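Local coordinates for protein esterase (Staphylococcus aureus subsp. aureus USA300_TCH1516, PDB 3D7R) that probably hydrolyses ester bonds, being a putative esterase of the alpha/beta hydrolase fold whose precise substrate is not established, at residues P113-L118 and V296-I301; I99-G104 and M169-G174; Y290-M295 and H308-Q313. All coordinates share one frame; numbering follows the deposited sequence.

Contact 1. Residues P113-L118 and V296-I301; sequences PFHWRL and VHDFPI
Phe114 and Leu118, one turn apart on helix 113-126, both lean on Ile301, in the loop that in this alpha/beta hydrolase fold leads from the last strand of the sheet to the last helix. Take Phe114 outward from its backbone. CB lies 4.1 Å from CB of Ile301, but the carbonyl is nearer: Ile301 O sits 3.6 Å from both CB and CG of Phe114. CD2 comes closest, 3.2 Å from Ile301 O, and CE2 is moving off at 4.1 Å from that oxygen. The ring meets the carbonyl obliquely along its CD2 side. Leu118 has CG anti to the backbone N (chi1 173°) and forks over the short 3-10 turn 299-301: CD2 packs 3.9 Å from CG2 of Ile301, while CD1 lies 3.7 Å from Pro300 O. Ile311 of the last helix also rests on Leu118.

His115 meets the loop with its ring tip. At 4.2 Å, NE2 is too far from OD2 of Asp298 to bond; the ring and carboxylate planes are 60° apart. NE2 is instead hydrogen-bonded to Asp171, and ND1 to the backbone N of Ser112, which together fix the ring's rotation. Asp298 takes the positive-phi position (phi 70°) of a type II turn from Val296 to Phe299, and its O accepts Ile301 N. Next to it His297 bonds through ND1 to Glu267, consistent with the histidine-acid pair of this family's catalytic site.

A modelled water appears to bridge the two backbones, though its arm to Ile301 O is suspiciously short and therefore doubtful. The other arm donates to Phe114 O at 2.9 Å, and that oxygen already takes the helical N-H of Leu118.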
loop_
_atom_site.group_PDB
_atom_site.type_symbol
_atom_site.label_atom_id
_atom_site.label_comp_id
_atom_site.label_asym_id
_atom_site.label_seq_id
_atom_site.Cartn_x
_atom_site.Cartn_y
_atom_site.Cartn_z
ATOM N N PRO A 113 -7.651 -0.513 11.950
ATOM C CA PRO A 113 -8.611 -1.603 12.123
ATOM C C PRO A 113 -9.386 -1.895 10.833
ATOM O O PRO A 113 -9.826 -3.036 10.631
ATOM C CB PRO A 113 -9.561 -1.077 13.213
ATOM C CG PRO A 113 -9.331 0.392 13.254
ATOM C CD PRO A 113 -7.909 0.603 12.880
ATOM N N PHE A 114 -9.539 -0.881 9.975
ATOM C CA PHE A 114 -10.177 -1.021 8.665
ATOM C C PHE A 114 -9.280 -1.781 7.681
ATOM O O PHE A 114 -9.779 -2.381 6.713
ATOM C CB PHE A 114 -10.521 0.363 8.073
ATOM C CG PHE A 114 -11.770 0.997 8.649
ATOM C CD1 PHE A 114 -12.242 0.661 9.922
ATOM C CD2 PHE A 114 -12.478 1.936 7.917
ATOM C CE1 PHE A 114 -13.417 1.252 10.447
ATOM C CE2 PHE A 114 -13.637 2.542 8.443
ATOM C CZ PHE A 114 -14.102 2.189 9.707
ATOM N N HIS A 115 -7.962 -1.733 7.897
ATOM C CA HIS A 115 -7.042 -2.572 7.127
ATOM C C HIS A 115 -7.264 -4.035 7.490
ATOM O O HIS A 115 -7.274 -4.894 6.621
ATOM C CB HIS A 115 -5.572 -2.218 7.387
ATOM C CG HIS A 115 -5.062 -1.038 6.608
ATOM N ND1 HIS A 115 -4.456 0.045 7.213
ATOM C CD2 HIS A 115 -5.026 -0.792 5.277
ATOM C CE1 HIS A 115 -4.099 0.923 6.291
ATOM N NE2 HIS A 115 -4.426 0.433 5.106
ATOM N N TRP A 116 -7.430 -4.321 8.780
ATOM C CA TRP A 116 -7.712 -5.688 9.207
ATOM C C TRP A 116 -8.947 -6.209 8.493
ATOM O O TRP A 116 -8.963 -7.321 7.953
ATOM C CB TRP A 116 -7.891 -5.730 10.725
ATOM C CG TRP A 116 -6.556 -5.780 11.402
ATOM C CD1 TRP A 116 -5.691 -4.732 11.626
ATOM C CD2 TRP A 116 -5.902 -6.950 11.887
ATOM N NE1 TRP A 116 -4.556 -5.194 12.251
ATOM C CE2 TRP A 116 -4.652 -6.551 12.407
ATOM C CE3 TRP A 116 -6.255 -8.296 11.942
ATOM C CZ2 TRP A 116 -3.761 -7.456 12.981
ATOM C CZ3 TRP A 116 -5.356 -9.196 12.490
ATOM C CH2 TRP A 116 -4.127 -8.772 13.007
ATOM N N ARG A 117 -9.967 -5.364 8.452
ATOM C CA ARG A 117 -11.243 -5.748 7.869
ATOM C C ARG A 117 -11.139 -5.944 6.347
ATOM O O ARG A 117 -11.679 -6.911 5.806
ATOM C CB ARG A 117 -12.283 -4.706 8.246
ATOM C CG ARG A 117 -13.657 -5.022 7.794
ATOM C CD ARG A 117 -14.616 -4.109 8.497
ATOM N NE ARG A 117 -15.934 -4.393 7.995
ATOM C CZ ARG A 117 -16.978 -3.588 8.125
ATOM N NH1 ARG A 117 -16.844 -2.417 8.763
ATOM N NH2 ARG A 117 -18.142 -3.966 7.602
ATOM N N LEU A 118 -10.428 -5.041 5.669
ATOM C CA LEU A 118 -10.206 -5.154 4.227
ATOM C C LEU A 118 -9.474 -6.454 3.868
ATOM O O LEU A 118 -9.850 -7.144 2.933
ATOM C CB LEU A 118 -9.403 -3.947 3.706
ATOM C CG LEU A 118 -8.921 -3.973 2.238
ATOM C CD1 LEU A 118 -10.100 -4.151 1.236
ATOM C CD2 LEU A 118 -8.095 -2.714 1.883
ATOM N N VAL A 296 -12.813 8.554 -2.696
ATOM C CA VAL A 296 -11.774 9.206 -1.919
ATOM C C VAL A 296 -10.497 8.358 -1.847
ATOM O O VAL A 296 -10.485 7.195 -2.276
ATOM C CB VAL A 296 -12.277 9.561 -0.475
ATOM C CG1 VAL A 296 -13.558 10.425 -0.534
ATOM C CG2 VAL A 296 -12.503 8.305 0.385
ATOM N N HIS A 297 -9.432 8.947 -1.301
ATOM C CA HIS A 297 -8.170 8.228 -1.095
ATOM C C HIS A 297 -8.389 6.942 -0.307
ATOM O O HIS A 297 -9.001 6.973 0.761
ATOM C CB HIS A 297 -7.160 9.098 -0.345
ATOM C CG HIS A 297 -5.844 8.414 -0.119
ATOM N ND1 HIS A 297 -5.012 8.047 -1.157
ATOM C CD2 HIS A 297 -5.230 8.005 1.019
ATOM C CE1 HIS A 297 -3.936 7.452 -0.667
ATOM N NE2 HIS A 297 -4.045 7.412 0.650
ATOM N N ASP A 298 -7.915 5.816 -0.849
ATOM C CA ASP A 298 -7.865 4.558 -0.097
ATOM C C ASP A 298 -9.277 4.040 0.114
ATOM O O ASP A 298 -9.549 3.315 1.101
ATOM C CB ASP A 298 -7.203 4.810 1.269
ATOM C CG ASP A 298 -6.334 3.641 1.762
ATOM O OD1 ASP A 298 -5.931 2.781 0.965
ATOM O OD2 ASP A 298 -6.033 3.616 2.979
ATOM N N PHE A 299 -10.179 4.378 -0.813
ATOM C CA PHE A 299 -11.615 4.136 -0.587
ATOM C C PHE A 299 -12.007 2.700 -0.180
ATOM O O PHE A 299 -12.928 2.558 0.605
ATOM C CB PHE A 299 -12.486 4.655 -1.743
ATOM C CG PHE A 299 -12.472 3.783 -2.965
ATOM C CD1 PHE A 299 -13.361 2.704 -3.082
ATOM C CD2 PHE A 299 -11.592 4.051 -4.012
ATOM C CE1 PHE A 299 -13.359 1.879 -4.226
ATOM C CE2 PHE A 299 -11.564 3.241 -5.161
ATOM C CZ PHE A 299 -12.449 2.153 -5.271
ATOM N N PRO A 300 -11.326 1.650 -0.708
ATOM C CA PRO A 300 -11.724 0.282 -0.367
ATOM C C PRO A 300 -11.662 -0.092 1.124
ATOM O O PRO A 300 -12.188 -1.142 1.495
ATOM C CB PRO A 300 -10.740 -0.581 -1.174
ATOM C CG PRO A 300 -10.398 0.308 -2.377
ATOM C CD PRO A 300 -10.198 1.636 -1.668
ATOM N N ILE A 301 -11.012 0.733 1.960
ATOM C CA ILE A 301 -10.981 0.476 3.415
ATOM C C ILE A 301 -12.309 0.803 4.077
ATOM O O ILE A 301 -12.602 0.336 5.195
ATOM C CB ILE A 301 -9.837 1.244 4.134
ATOM C CG1 ILE A 301 -10.075 2.766 4.074
ATOM C CG2 ILE A 301 -8.483 0.851 3.538
ATOM C CD1 ILE A 301 -9.287 3.583 5.118
HETATM O O HOH W 1 -12.600 -2.000 6.166
#

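Contact 2. Residues I99-G104 and M169-G174; sequences ILYIHG and MGDGSG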
loop_
_atom_site.group_PDB
_atom_site.type_symbol
_atom_site.label_atom_id
_atom_site.label_comp_id
_atom_site.label_asym_id
_atom_site.label_seq_id
_atom_site.Cartn_x
_atom_site.Cartn_y
_atom_site.Cartn_z
ATOM N N ILE A 99 -0.844 -13.472 -1.167
ATOM C CA ILE A 99 -0.776 -12.024 -1.418
ATOM C C ILE A 99 0.110 -11.413 -0.327
ATOM O O ILE A 99 -0.209 -11.492 0.866
ATOM C CB ILE A 99 -2.157 -11.334 -1.387
ATOM C CG1 ILE A 99 -3.022 -11.801 -2.557
ATOM C CG2 ILE A 99 -1.994 -9.787 -1.427
ATOM C CD1 ILE A 99 -4.543 -11.529 -2.376
ATOM N N LEU A 100 1.245 -10.854 -0.733
ATOM C CA LEU A 100 2.072 -10.073 0.181
ATOM C C LEU A 100 1.451 -8.691 0.256
ATOM O O LEU A 100 1.525 -7.922 -0.707
ATOM C CB LEU A 100 3.526 -9.982 -0.333
ATOM C CG LEU A 100 4.523 -9.183 0.519
ATOM C CD1 LEU A 100 4.469 -9.603 2.012
ATOM C CD2 LEU A 100 5.946 -9.321 -0.030
ATOM N N TYR A 101 0.844 -8.365 1.393
ATOM C CA TYR A 101 0.122 -7.096 1.509
ATOM C C TYR A 101 0.921 -6.039 2.260
ATOM O O TYR A 101 1.239 -6.238 3.439
ATOM C CB TYR A 101 -1.274 -7.276 2.159
ATOM C CG TYR A 101 -2.131 -6.042 1.940
ATOM C CD1 TYR A 101 -3.068 -5.989 0.899
ATOM C CD2 TYR A 101 -1.962 -4.911 2.730
ATOM C CE1 TYR A 101 -3.818 -4.843 0.675
ATOM C CE2 TYR A 101 -2.704 -3.771 2.516
ATOM C CZ TYR A 101 -3.621 -3.741 1.485
ATOM O OH TYR A 101 -4.340 -2.599 1.275
ATOM N N ILE A 102 1.200 -4.910 1.594
ATOM C CA ILE A 102 1.975 -3.802 2.184
ATOM C C ILE A 102 1.011 -2.660 2.556
ATOM O O ILE A 102 0.515 -1.943 1.682
ATOM C CB ILE A 102 3.088 -3.291 1.215
ATOM C CG1 ILE A 102 3.923 -4.458 0.613
ATOM C CG2 ILE A 102 3.974 -2.257 1.918
ATOM C CD1 ILE A 102 4.576 -5.431 1.647
ATOM N N HIS A 103 0.742 -2.505 3.852
ATOM C CA HIS A 103 -0.325 -1.638 4.308
ATOM C C HIS A 103 0.039 -0.145 4.221
ATOM O O HIS A 103 1.213 0.227 4.339
ATOM C CB HIS A 103 -0.737 -2.017 5.730
ATOM C CG HIS A 103 0.269 -1.629 6.771
ATOM N ND1 HIS A 103 0.324 -0.364 7.315
ATOM C CD2 HIS A 103 1.241 -2.343 7.386
ATOM C CE1 HIS A 103 1.282 -0.315 8.223
ATOM N NE2 HIS A 103 1.852 -1.504 8.289
ATOM N N GLY A 104 -0.964 0.703 3.992
ATOM C CA GLY A 104 -0.738 2.163 3.984
ATOM C C GLY A 104 -0.528 2.765 5.375
ATOM O O GLY A 104 -0.655 2.079 6.402
HETATM N N MSE A 169 0.652 -6.648 -3.227
HETATM C CA MSE A 169 -0.431 -5.679 -3.170
HETATM C C MSE A 169 -0.131 -4.659 -2.070
HETATM O O MSE A 169 0.495 -4.993 -1.073
HETATM C CB MSE A 169 -1.729 -6.414 -2.827
HETATM C CG MSE A 169 -2.970 -5.546 -2.800
HETATM SE SE MSE A 169 -4.584 -6.633 -2.516
HETATM C CE MSE A 169 -4.378 -7.906 -3.974
ATOM N N GLY A 170 -0.570 -3.421 -2.253
ATOM C CA GLY A 170 -0.413 -2.403 -1.209
ATOM C C GLY A 170 -1.326 -1.224 -1.470
ATOM O O GLY A 170 -1.734 -1.005 -2.615
ATOM N N ASP A 171 -1.597 -0.446 -0.426
ATOM C CA ASP A 171 -2.502 0.692 -0.538
ATOM C C ASP A 171 -1.810 1.937 -0.012
ATOM O O ASP A 171 -1.020 1.844 0.927
ATOM C CB ASP A 171 -3.815 0.445 0.238
ATOM C CG ASP A 171 -3.619 0.462 1.768
ATOM O OD1 ASP A 171 -3.060 -0.508 2.309
ATOM O OD2 ASP A 171 -4.043 1.446 2.429
ATOM N N GLY A 172 -2.114 3.094 -0.603
ATOM C CA GLY A 172 -1.532 4.362 -0.147
ATOM C C GLY A 172 -0.019 4.397 -0.319
ATOM O O GLY A 172 0.525 3.997 -1.367
ATOM N N SER A 173 0.670 4.845 0.715
ATOM C CA SER A 173 2.120 4.757 0.749
ATOM C C SER A 173 2.566 3.306 0.582
ATOM O O SER A 173 3.648 3.051 0.077
ATOM C CB SER A 173 2.646 5.315 2.067
ATOM O OG SER A 173 2.228 4.508 3.157
ATOM N N GLY A 174 1.718 2.364 0.986
ATOM C CA GLY A 174 1.980 0.925 0.819
ATOM C C GLY A 174 1.969 0.498 -0.648
ATOM O O GLY A 174 2.697 -0.433 -1.056
#
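The strand-turn-helix at 169-174, which corresponds to the nucleophile elbow of alpha/beta hydrolases, is held against the end of strand 98-102 by Asp171. Its OD1 takes two hydrogen bonds from opposite faces of the carboxylate: Tyr101 OH donates at 2.7 Å, and Gly104 N at 2.9 Å. Both donors stand almost 50° out of the carboxylate plane. With CG tucked between the backbone N and the carbonyl carbon (chi1 70°), Asp171 brings its carboxylate up to Tyr101 and Gly104 of the neighbouring segment, and OD2 goes on to His115.

The Tyr101 ring leans over the backbone, with Met169 O and Gly170 CA over one face. Met169, a selenomethionine, runs past the ring obliquely: CG is 3.6 Å from Tyr101 CE1, and SE lies at the ring's edge, 4.9 Å from its centroid, a Met-aromatic contact. Ile99 CG2 closes on Met169 CB at 3.7 Å.

Beneath these side chains the two strands are parallel neighbours in the central sheet. Met169 N donates to Leu100 O, Ile102 N to Met169 O at 2.8 Å, and Asp171 N only weakly to Ile102 O. Beyond the strands, Gly172 turns the chain with a positive phi (63°); this glycine occupies the place where related hydrolases carry their nucleophilic serine. The start of helix 173-187 then folds tightly back, putting Gly174 CA 3.3 Å from Ile102 O. Gly104 belongs to a His-Gly-Gly sequence resembling the oxyanion-hole motif of hormone-sensitive-lipase relatives, and His103 ND1 donates in its ring plane to Gly104 O at 2.8 Å.

Contact 3. Residues Y290-M295 and H308-Q313; sequences YDYPKM and HKAIKQ. With DMS (dimethyl sulfoxide), chain F.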
loop_
_atom_site.group_PDB
_atom_site.type_symbol
_atom_site.label_atom_id
_atom_site.label_comp_id
_atom_site.label_asym_id
_atom_site.label_seq_id
_atom_site.Cartn_x
_atom_site.Cartn_y
_atom_site.Cartn_z
ATOM N N TYR A 290 -8.672 0.735 -12.601
ATOM C CA TYR A 290 -10.062 0.856 -12.215
ATOM C C TYR A 290 -10.200 2.203 -11.504
ATOM O O TYR A 290 -9.782 2.359 -10.368
ATOM C CB TYR A 290 -10.461 -0.308 -11.306
ATOM C CG TYR A 290 -10.357 -1.680 -11.955
ATOM C CD1 TYR A 290 -11.457 -2.241 -12.619
ATOM C CD2 TYR A 290 -9.165 -2.410 -11.920
ATOM C CE1 TYR A 290 -11.386 -3.510 -13.204
ATOM C CE2 TYR A 290 -9.078 -3.689 -12.510
ATOM C CZ TYR A 290 -10.197 -4.223 -13.145
ATOM O OH TYR A 290 -10.142 -5.464 -13.738
ATOM N N ASP A 291 -10.753 3.175 -12.211
ATOM C CA ASP A 291 -10.762 4.570 -11.767
ATOM C C ASP A 291 -12.183 4.934 -11.351
ATOM O O ASP A 291 -13.100 4.921 -12.178
ATOM C CB ASP A 291 -10.304 5.468 -12.912
ATOM C CG ASP A 291 -10.041 6.914 -12.481
ATOM O OD1 ASP A 291 -10.259 7.262 -11.297
ATOM O OD2 ASP A 291 -9.583 7.701 -13.345
ATOM N N TYR A 292 -12.355 5.240 -10.064
ATOM C CA TYR A 292 -13.676 5.555 -9.494
ATOM C C TYR A 292 -13.835 7.071 -9.319
ATOM O O TYR A 292 -13.343 7.635 -8.362
ATOM C CB TYR A 292 -13.827 4.856 -8.145
ATOM C CG TYR A 292 -14.053 3.362 -8.229
ATOM C CD1 TYR A 292 -15.264 2.812 -7.808
ATOM C CD2 TYR A 292 -13.058 2.494 -8.700
ATOM C CE1 TYR A 292 -15.492 1.444 -7.867
ATOM C CE2 TYR A 292 -13.285 1.098 -8.765
ATOM C CZ TYR A 292 -14.511 0.599 -8.344
ATOM O OH TYR A 292 -14.770 -0.753 -8.364
ATOM N N PRO A 293 -14.518 7.737 -10.247
ATOM C CA PRO A 293 -14.516 9.215 -10.251
ATOM C C PRO A 293 -14.887 9.907 -8.932
ATOM O O PRO A 293 -14.305 10.943 -8.611
ATOM C CB PRO A 293 -15.553 9.565 -11.319
ATOM C CG PRO A 293 -15.533 8.402 -12.235
ATOM C CD PRO A 293 -15.311 7.184 -11.361
ATOM N N LYS A 294 -15.811 9.348 -8.160
ATOM C CA LYS A 294 -16.287 10.057 -6.969
ATOM C C LYS A 294 -15.656 9.556 -5.681
ATOM O O LYS A 294 -15.955 10.057 -4.598
ATOM C CB LYS A 294 -17.811 10.015 -6.891
ATOM C CG LYS A 294 -18.508 10.793 -8.043
ATOM C CD LYS A 294 -19.906 10.263 -8.358
ATOM C CE LYS A 294 -20.800 10.142 -7.135
ATOM N NZ LYS A 294 -20.598 8.852 -6.393
HETATM N N MSE A 295 -14.749 8.590 -5.793
HETATM C CA MSE A 295 -14.165 7.976 -4.594
HETATM C C MSE A 295 -12.995 8.745 -4.005
HETATM O O MSE A 295 -12.249 9.446 -4.723
HETATM C CB MSE A 295 -13.750 6.528 -4.872
HETATM C CG MSE A 295 -14.929 5.582 -5.029
HETATM SE SE MSE A 295 -16.037 5.521 -3.416
HETATM C CE MSE A 295 -17.415 6.767 -3.926
ATOM N N HIS A 308 -16.742 -3.016 -2.020
ATOM C CA HIS A 308 -17.100 -4.388 -2.336
ATOM C C HIS A 308 -16.961 -4.654 -3.838
ATOM O O HIS A 308 -16.502 -5.721 -4.242
ATOM C CB HIS A 308 -18.498 -4.700 -1.823
ATOM C CG HIS A 308 -18.561 -4.808 -0.335
ATOM N ND1 HIS A 308 -19.109 -3.824 0.462
ATOM C CD2 HIS A 308 -18.093 -5.759 0.507
ATOM C CE1 HIS A 308 -19.005 -4.180 1.730
ATOM N NE2 HIS A 308 -18.392 -5.351 1.785
ATOM N N LYS A 309 -17.319 -3.666 -4.654
ATOM C CA LYS A 309 -17.112 -3.772 -6.098
ATOM C C LYS A 309 -15.622 -3.860 -6.448
ATOM O O LYS A 309 -15.249 -4.661 -7.296
ATOM C CB LYS A 309 -17.767 -2.598 -6.842
ATOM C CG LYS A 309 -17.699 -2.705 -8.363
ATOM C CD LYS A 309 -18.246 -1.451 -9.071
ATOM C CE LYS A 309 -18.191 -1.664 -10.586
ATOM N NZ LYS A 309 -18.802 -0.531 -11.325
ATOM N N ALA A 310 -14.777 -3.064 -5.787
ATOM C CA ALA A 310 -13.325 -3.110 -6.033
ATOM C C ALA A 310 -12.757 -4.464 -5.632
ATOM O O ALA A 310 -11.908 -5.019 -6.314
ATOM C CB ALA A 310 -12.603 -1.995 -5.288
ATOM N N ILE A 311 -13.209 -4.974 -4.500
ATOM C CA ILE A 311 -12.770 -6.287 -4.020
ATOM C C ILE A 311 -13.162 -7.382 -5.006
ATOM O O ILE A 311 -12.341 -8.259 -5.304
ATOM C CB ILE A 311 -13.278 -6.573 -2.587
ATOM C CG1 ILE A 311 -12.513 -5.687 -1.594
ATOM C CG2 ILE A 311 -13.090 -8.053 -2.212
ATOM C CD1 ILE A 311 -13.255 -5.444 -0.288
ATOM N N LYS A 312 -14.385 -7.315 -5.545
ATOM C CA LYS A 312 -14.812 -8.286 -6.560
ATOM C C LYS A 312 -13.939 -8.185 -7.815
ATOM O O LYS A 312 -13.635 -9.206 -8.433
ATOM C CB LYS A 312 -16.283 -8.121 -6.938
ATOM C CG LYS A 312 -17.260 -8.528 -5.855
ATOM C CD LYS A 312 -18.727 -8.404 -6.350
ATOM C CE LYS A 312 -19.713 -8.239 -5.182
ATOM N NZ LYS A 312 -20.338 -9.531 -4.750
ATOM N N GLN A 313 -13.554 -6.968 -8.193
ATOM C CA GLN A 313 -12.658 -6.769 -9.335
ATOM C C GLN A 313 -11.258 -7.361 -9.104
ATOM O O GLN A 313 -10.645 -7.913 -10.031
ATOM C CB GLN A 313 -12.558 -5.288 -9.689
ATOM C CG GLN A 313 -13.854 -4.763 -10.354
ATOM C CD GLN A 313 -13.944 -3.262 -10.373
ATOM O OE1 GLN A 313 -13.405 -2.574 -9.499
ATOM N NE2 GLN A 313 -14.627 -2.735 -11.383
HETATM S S DMS F . -14.318 1.148 -12.418
HETATM O O DMS F . -15.334 -0.284 -12.173
HETATM C C1 DMS F . -14.445 1.605 -14.165
HETATM C C2 DMS F . -15.200 2.535 -11.677
HETATM O O HOH W 2 -11.701 -7.407 -12.747
#
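Tyr292 OH donates to Gln313 OE1 in a hydrogen bond modelled at 2.5 Å, so short that its exact length is doubtful. The amide oxygen lies at the ring's edge, in its plane; the hydroxyl stands 41° out of the carbonyl plane, and ring and amide planes are 78° apart. Gln313 NE2 donates to O of a dimethyl sulfoxide at 2.7 Å, which is consistent with the modelled orientation of the amide. That solvent molecule, probably from the crystallisation liquor, sets its methyl C2 over the centre of the Tyr292 ring. The extended Lys309 chain passes obliquely by the phenol, CG 3.5 Å from Tyr292 OH.

The side chains join the outermost strand, 287-292, to the final helix of the alpha/beta hydrolase fold, 305-318, which runs back antiparallel at 175° with 10.9 Å between the short axes. Tyr290 slides past Gln313, CD1 3.4 Å from Gln313 NE2, and has Gln313 CB over one face. Its hydroxyl bonds to Glu288 and takes a water hydrogen at 2.7 Å; the same water donates to Gln313 O. Phe262 of the adjoining strand stacks on Tyr290 and touches Ala310 and Gln313.

Along the chain the segments come as 99-104, 113-118, 169-174, 290-295, 296-301 and 308-313, so contact 1 interleaves with both others, whereas contact 2 closes before contact 3 opens. Contact 2 lies near the middle of the sheet and contact 3 at its outermost strand, with centres 16 Å apart and nearest atoms about 8 Å apart. Contact 1, 11 Å and 12 Å from them by centres, touches both. Asp171 OD2 is 2.7 Å from Asp298 OD1, consistent with a shared proton, while Phe299 packs on Tyr292 and Ala310. The elbow-like turn is thus linked through the His297 loop to the last helix, with only contacts 1 and 2 near the presumed catalytic region.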